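Local coordinates for FAA hydrolase family protein (PDB 6J5Y) that hydrolyses fumarylpyruvate, probably to fumarate and pyruvate, at a manganese-bound active site of the fumarylacetoacetate hydrolase fold, at residues P61-A64 with G65-L68; D95-L98 with E99-E102; P144-A148 with S149-H153. One frame throughout, in Å; residues are numbered along the deposited sequence.

Interaction 1 (P61-A64 with G65-L68); sequences PVAA and GSTL
Ala63 and Ser66 face each other across a type II beta turn, closed by a single backbone hydrogen bond from Ser66 N to Ala63 O at 3.2 Å, with an N-H...O angle of 145°. Gly65 takes the third position of the turn with phi 89°, the positive value that this position of a type II turn requires and that glycine adopts most easily.

Apolar contact follows once the chain has reversed. Val62 has CG1 anti to its backbone N (chi1 -176°), which leaves CG2 for the side chain of Leu68; Val62 CG2 meets Leu68 CB at 3.7 Å and Leu68 CD2 at 4.0 Å, the two side chains crossing at about a right angle. Val62 CG1 instead lies 3.8 Å from the backbone oxygen of Ser66. Ala63 CB also lies 4.0 Å from Ser66 OG.

The turn joins two sheets: Val62, just past strand 59-61, is backbone-bonded to Ile142 of the parallel strand 140-147, whereas Leu68 bonds to Ser227 and Arg229 of strand 225-231, and Val62 packs on Leu226 of that strand.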
loop_
_atom_site.group_PDB
_atom_site.type_symbol
_atom_site.label_atom_id
_atom_site.label_comp_id
_atom_site.label_asym_id
_atom_site.label_seq_id
_atom_site.Cartn_x
_atom_site.Cartn_y
_atom_site.Cartn_z
ATOM N N PRO A 61 -7.614 -7.569 4.447
ATOM C CA PRO A 61 -7.544 -7.108 5.837
ATOM C C PRO A 61 -6.933 -8.177 6.749
ATOM O O PRO A 61 -7.300 -9.330 6.627
ATOM C CB PRO A 61 -9.025 -6.908 6.232
ATOM C CG PRO A 61 -9.706 -6.631 4.917
ATOM C CD PRO A 61 -8.997 -7.529 3.924
ATOM N N VAL A 62 -5.984 -7.779 7.594
ATOM C CA VAL A 62 -5.316 -8.679 8.573
ATOM C C VAL A 62 -5.589 -8.096 9.966
ATOM O O VAL A 62 -5.193 -6.939 10.195
ATOM C CB VAL A 62 -3.809 -8.785 8.289
ATOM C CG1 VAL A 62 -3.149 -9.778 9.230
ATOM C CG2 VAL A 62 -3.508 -9.136 6.820
ATOM N N ALA A 63 -6.273 -8.831 10.841
ATOM C CA ALA A 63 -6.600 -8.350 12.205
ATOM C C ALA A 63 -5.292 -8.216 12.991
ATOM O O ALA A 63 -4.362 -9.001 12.720
ATOM C CB ALA A 63 -7.563 -9.301 12.883
ATOM N N ALA A 64 -5.226 -7.284 13.946
ATOM C CA ALA A 64 -4.107 -7.159 14.908
ATOM C C ALA A 64 -4.036 -8.457 15.723
ATOM O O ALA A 64 -5.095 -8.906 16.213
ATOM C CB ALA A 64 -4.306 -5.951 15.792
ATOM N N GLY A 65 -2.854 -9.061 15.820
ATOM C CA GLY A 65 -2.643 -10.309 16.578
ATOM C C GLY A 65 -2.869 -11.554 15.729
ATOM O O GLY A 65 -2.731 -12.682 16.268
ATOM N N SER A 66 -3.163 -11.377 14.439
ATOM C CA SER A 66 -3.405 -12.469 13.464
ATOM C C SER A 66 -2.259 -12.475 12.456
ATOM O O SER A 66 -1.581 -11.422 12.310
ATOM C CB SER A 66 -4.732 -12.279 12.774
ATOM O OG SER A 66 -5.789 -12.787 13.565
ATOM N N THR A 67 -2.077 -13.595 11.765
ATOM C CA THR A 67 -1.087 -13.749 10.671
ATOM C C THR A 67 -1.833 -14.191 9.413
ATOM O O THR A 67 -2.601 -15.155 9.484
ATOM C CB THR A 67 0.052 -14.683 11.091
ATOM O OG1 THR A 67 0.738 -14.044 12.176
ATOM C CG2 THR A 67 1.009 -14.991 9.967
ATOM N N LEU A 68 -1.653 -13.465 8.312
ATOM C CA LEU A 68 -2.262 -13.830 7.021
ATOM C C LEU A 68 -1.421 -14.936 6.401
ATOM O O LEU A 68 -0.182 -14.751 6.261
ATOM C CB LEU A 68 -2.328 -12.620 6.092
ATOM C CG LEU A 68 -2.892 -12.913 4.707
ATOM C CD1 LEU A 68 -4.354 -13.352 4.808
ATOM C CD2 LEU A 68 -2.747 -11.684 3.801
#

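Interaction 2 (D95-L98 with E99-E102); sequences DIPL and EQAE
Pro97 and Gln100 form the main polar link of this short helical turn: Gln100 N donates to Pro97 O at 3.2 Å, with an N-H...O angle of 150°. One residue further on, Ala101 N makes a weak bond to Leu98 O at 3.3 Å. Both are i to i+3 bonds, the spacing of a 3-10 helix, and they open the short helix 98-101.

Packing builds outward from these backbone bonds. With CG between the backbone N and the carbonyl carbon (chi1 61°), the Gln100 side chain passes obliquely across the Pro97 ring and then runs out extended, Gln100 CG lying 4.0 Å from Pro97 CD. Farther along, Gln100 NE2 reaches Ile96 CG2 at 3.8 Å, the two side chains crossing at about a right angle, and the same amide nitrogen has a weak hydrogen bond to His104. The CG2 methyl of Ile96 also presses on the backbone of the turn, with Ile96 CG2 3.7 Å from Ala101 CA. At the outer edge, the Glu99 chain bends at chi2 (87°) and carries OE1 back to within 3.8 Å of Pro97 CB.

Helix 180-190 lies alongside: Ser185 and Ser188 bond to the backbone of Ile96, and Ser185 also touches Leu98 and Ala101. Glu102 continues the chain toward strand 105-116 and forms a salt bridge with Arg155.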
loop_
_atom_site.group_PDB
_atom_site.type_symbol
_atom_site.label_atom_id
_atom_site.label_comp_id
_atom_site.label_asym_id
_atom_site.label_seq_id
_atom_site.Cartn_x
_atom_site.Cartn_y
_atom_site.Cartn_z
ATOM N N ASP A 95 -8.702 18.214 -7.882
ATOM C CA ASP A 95 -7.743 19.345 -7.792
ATOM C C ASP A 95 -7.765 19.906 -6.374
ATOM O O ASP A 95 -7.931 21.119 -6.237
ATOM C CB ASP A 95 -8.098 20.464 -8.780
ATOM C CG ASP A 95 -7.920 20.062 -10.234
ATOM O OD1 ASP A 95 -7.554 18.912 -10.486
ATOM O OD2 ASP A 95 -8.099 20.918 -11.091
ATOM N N ILE A 96 -7.561 19.042 -5.379
ATOM C CA ILE A 96 -7.614 19.397 -3.940
ATOM C C ILE A 96 -6.359 20.197 -3.607
ATOM O O ILE A 96 -5.229 19.708 -3.744
ATOM C CB ILE A 96 -7.759 18.143 -3.054
ATOM C CG1 ILE A 96 -9.013 17.332 -3.414
ATOM C CG2 ILE A 96 -7.739 18.531 -1.588
ATOM C CD1 ILE A 96 -9.007 15.916 -2.864
ATOM N N PRO A 97 -6.534 21.440 -3.111
ATOM C CA PRO A 97 -5.402 22.243 -2.636
ATOM C C PRO A 97 -4.543 21.523 -1.576
ATOM O O PRO A 97 -5.080 20.837 -0.729
ATOM C CB PRO A 97 -6.108 23.481 -2.069
ATOM C CG PRO A 97 -7.371 23.596 -2.925
ATOM C CD PRO A 97 -7.822 22.153 -3.048
ATOM N N LEU A 98 -3.228 21.710 -1.628
ATOM C CA LEU A 98 -2.254 21.089 -0.681
ATOM C C LEU A 98 -2.658 21.388 0.761
ATOM O O LEU A 98 -2.568 20.485 1.592
ATOM C CB LEU A 98 -0.839 21.609 -0.944
ATOM C CG LEU A 98 -0.274 21.322 -2.336
ATOM C CD1 LEU A 98 1.083 21.992 -2.498
ATOM C CD2 LEU A 98 -0.144 19.821 -2.571
ATOM N N GLU A 99 -3.134 22.596 1.034
ATOM C CA GLU A 99 -3.453 23.069 2.412
ATOM C C GLU A 99 -4.627 22.297 3.037
ATOM O O GLU A 99 -4.695 22.254 4.263
ATOM C CB GLU A 99 -3.737 24.568 2.384
ATOM C CG GLU A 99 -2.515 25.400 2.007
ATOM C CD GLU A 99 -2.312 25.583 0.524
ATOM O OE1 GLU A 99 -3.213 25.183 -0.209
ATOM O OE2 GLU A 99 -1.252 26.140 0.103
ATOM N N GLN A 100 -5.546 21.724 2.266
ATOM C CA GLN A 100 -6.700 20.979 2.855
ATOM C C GLN A 100 -6.615 19.477 2.522
ATOM O O GLN A 100 -7.553 18.750 2.899
ATOM C CB GLN A 100 -8.035 21.558 2.373
ATOM C CG GLN A 100 -8.230 21.498 0.863
ATOM C CD GLN A 100 -9.677 21.602 0.450
ATOM O OE1 GLN A 100 -10.190 22.687 0.121
ATOM N NE2 GLN A 100 -10.352 20.464 0.446
ATOM N N ALA A 101 -5.557 19.021 1.845
ATOM C CA ALA A 101 -5.470 17.663 1.247
ATOM C C ALA A 101 -5.575 16.587 2.335
ATOM O O ALA A 101 -6.366 15.654 2.193
ATOM C CB ALA A 101 -4.190 17.538 0.476
ATOM N N GLU A 102 -4.805 16.713 3.408
ATOM C CA GLU A 102 -4.807 15.727 4.520
ATOM C C GLU A 102 -6.165 15.689 5.205
ATOM O O GLU A 102 -6.481 14.650 5.796
ATOM C CB GLU A 102 -3.754 16.069 5.555
ATOM C CG GLU A 102 -2.413 15.484 5.205
ATOM C CD GLU A 102 -1.284 16.147 5.954
ATOM O OE1 GLU A 102 -0.405 15.425 6.413
ATOM O OE2 GLU A 102 -1.307 17.396 6.070
#

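Interaction 3 (P144-A148 with S149-H153); sequences PLYPA and SQVGH
Tyr146 and Val151 meet through two staggered torsions: the ring carbon CG of Tyr146 lies opposite its carbonyl carbon (chi1 -74°), as does Val151 CG1. Tyr146 CB and Val151 CG1 thereby come to 3.9 Å, with the side chains at about a right angle. Gln150 extends alongside the Pro147 ring, pointing the same way; Gln150 OE1 is 3.7 Å from Pro147 CD, and its amide plane is turned 78° from the Tyr146 ring.

Pro147 is the N-cap residue of the short helix, and its carbonyl oxygen accepts two amides. Gln150 N, at 2.8 Å from Pro147 O, comes from above the carbonyl plane, whereas Val151 N, at 2.9 Å from the same oxygen, lies in that plane with a straighter N-H...O angle of 159°. Gly152, which leaves the helix with positive phi, donates its N to Ala148 O at 2.8 Å. Gly152 O is buried without a hydrogen-bonding partner, met by a CA-H...O contact from Ala148 CA at 3.3 Å. The His153 ring turns one face to the Ala148 methyl, with CE1 3.4 Å from Ala148 CB, while His153 ND1 is hydrogen-bonded to the Tyr108 hydroxyl.

Helix 148-151 follows directly on strand 140-147, which pairs antiparallel with strand 105-116; there Trp106 packs on Pro147 and Tyr108 is backbone-bonded to Tyr146. His15 stacks on the Tyr146 ring.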
loop_
_atom_site.group_PDB
_atom_site.type_symbol
_atom_site.label_atom_id
_atom_site.label_comp_id
_atom_site.label_asym_id
_atom_site.label_seq_id
_atom_site.Cartn_x
_atom_site.Cartn_y
_atom_site.Cartn_z
ATOM N N PRO A 144 -5.532 -3.147 10.426
ATOM C CA PRO A 144 -6.629 -2.281 10.847
ATOM C C PRO A 144 -6.414 -0.800 10.503
ATOM O O PRO A 144 -5.291 -0.321 10.438
ATOM C CB PRO A 144 -6.730 -2.486 12.367
ATOM C CG PRO A 144 -5.496 -3.255 12.761
ATOM C CD PRO A 144 -5.036 -3.987 11.525
ATOM N N LEU A 145 -7.513 -0.114 10.232
ATOM C CA LEU A 145 -7.495 1.312 9.849
ATOM C C LEU A 145 -7.528 2.166 11.118
ATOM O O LEU A 145 -8.471 2.021 11.894
ATOM C CB LEU A 145 -8.685 1.596 8.936
ATOM C CG LEU A 145 -8.680 2.971 8.276
ATOM C CD1 LEU A 145 -7.399 3.213 7.497
ATOM C CD2 LEU A 145 -9.891 3.114 7.377
ATOM N N TYR A 146 -6.538 3.037 11.313
ATOM C CA TYR A 146 -6.513 3.961 12.484
ATOM C C TYR A 146 -7.109 5.308 12.089
ATOM O O TYR A 146 -6.563 5.995 11.219
ATOM C CB TYR A 146 -5.091 4.123 13.020
ATOM C CG TYR A 146 -4.592 2.919 13.783
ATOM C CD1 TYR A 146 -4.303 1.733 13.135
ATOM C CD2 TYR A 146 -4.396 2.973 15.156
ATOM C CE1 TYR A 146 -3.843 0.627 13.824
ATOM C CE2 TYR A 146 -3.923 1.879 15.863
ATOM C CZ TYR A 146 -3.666 0.698 15.194
ATOM O OH TYR A 146 -3.229 -0.384 15.883
ATOM N N PRO A 147 -8.233 5.749 12.702
ATOM C CA PRO A 147 -8.790 7.070 12.392
ATOM C C PRO A 147 -7.837 8.227 12.725
ATOM O O PRO A 147 -7.216 8.204 13.802
ATOM C CB PRO A 147 -10.040 7.187 13.271
ATOM C CG PRO A 147 -10.362 5.766 13.693
ATOM C CD PRO A 147 -9.062 4.995 13.653
ATOM N N ALA A 148 -7.780 9.237 11.845
ATOM C CA ALA A 148 -7.063 10.506 12.101
ATOM C C ALA A 148 -7.711 11.218 13.307
ATOM O O ALA A 148 -7.030 12.025 13.957
ATOM C CB ALA A 148 -7.034 11.341 10.846
ATOM N N SER A 149 -8.956 10.881 13.653
ATOM C CA SER A 149 -9.593 11.353 14.915
ATOM C C SER A 149 -8.793 10.816 16.105
ATOM O O SER A 149 -8.703 11.535 17.109
ATOM C CB SER A 149 -11.055 10.974 14.996
ATOM O OG SER A 149 -11.198 9.595 15.318
ATOM N N GLN A 150 -8.200 9.620 15.996
ATOM C CA GLN A 150 -7.288 9.054 17.030
ATOM C C GLN A 150 -5.862 9.575 16.801
ATOM O O GLN A 150 -5.335 10.222 17.721
ATOM C CB GLN A 150 -7.286 7.526 17.057
ATOM C CG GLN A 150 -8.576 6.904 17.594
ATOM C CD GLN A 150 -8.650 5.405 17.368
ATOM O OE1 GLN A 150 -9.729 4.824 17.241
ATOM N NE2 GLN A 150 -7.494 4.763 17.277
ATOM N N VAL A 151 -5.280 9.344 15.621
ATOM C CA VAL A 151 -3.802 9.389 15.385
ATOM C C VAL A 151 -3.387 10.680 14.669
ATOM O O VAL A 151 -2.157 10.843 14.405
ATOM C CB VAL A 151 -3.330 8.153 14.592
ATOM C CG1 VAL A 151 -3.623 6.844 15.322
ATOM C CG2 VAL A 151 -3.924 8.130 13.186
ATOM N N GLY A 152 -4.340 11.561 14.354
ATOM C CA GLY A 152 -4.102 12.805 13.597
ATOM C C GLY A 152 -3.604 12.531 12.186
ATOM O O GLY A 152 -4.002 11.515 11.593
ATOM N N HIS A 153 -2.756 13.412 11.653
ATOM C CA HIS A 153 -2.130 13.249 10.317
ATOM C C HIS A 153 -0.628 13.277 10.518
ATOM O O HIS A 153 -0.004 14.327 10.417
ATOM C CB HIS A 153 -2.641 14.302 9.332
ATOM C CG HIS A 153 -4.130 14.341 9.228
ATOM N ND1 HIS A 153 -4.845 13.414 8.468
ATOM C CD2 HIS A 153 -5.045 15.173 9.780
ATOM C CE1 HIS A 153 -6.138 13.683 8.563
ATOM N NE2 HIS A 153 -6.285 14.771 9.337
#

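Overall arrangement
Along the chain the three contacts follow in series, all within the FAA hydrolase C-terminal region. Interactions 1 and 2 lie on opposite sides of the chain's centre, about 32 Å apart centre to centre; the centre of interaction 3 is about 18 Å from each, and it touches both. Val62 O meets Pro144 CD at 3.2 Å, where strand 59-61 runs parallel to strand 140-147; Glu102 O approaches His153 CE1 at 3.0 Å. Strand 105-116 follows interaction 2 and pairs antiparallel with strand 140-147, while interaction 1 leads from this eight-stranded mixed sheet into the five-stranded one. All three lie toward the edge of the fold, whereas strands 79-89 and 105-116 carry the manganese ligands Glu82, Glu84 and Asp113.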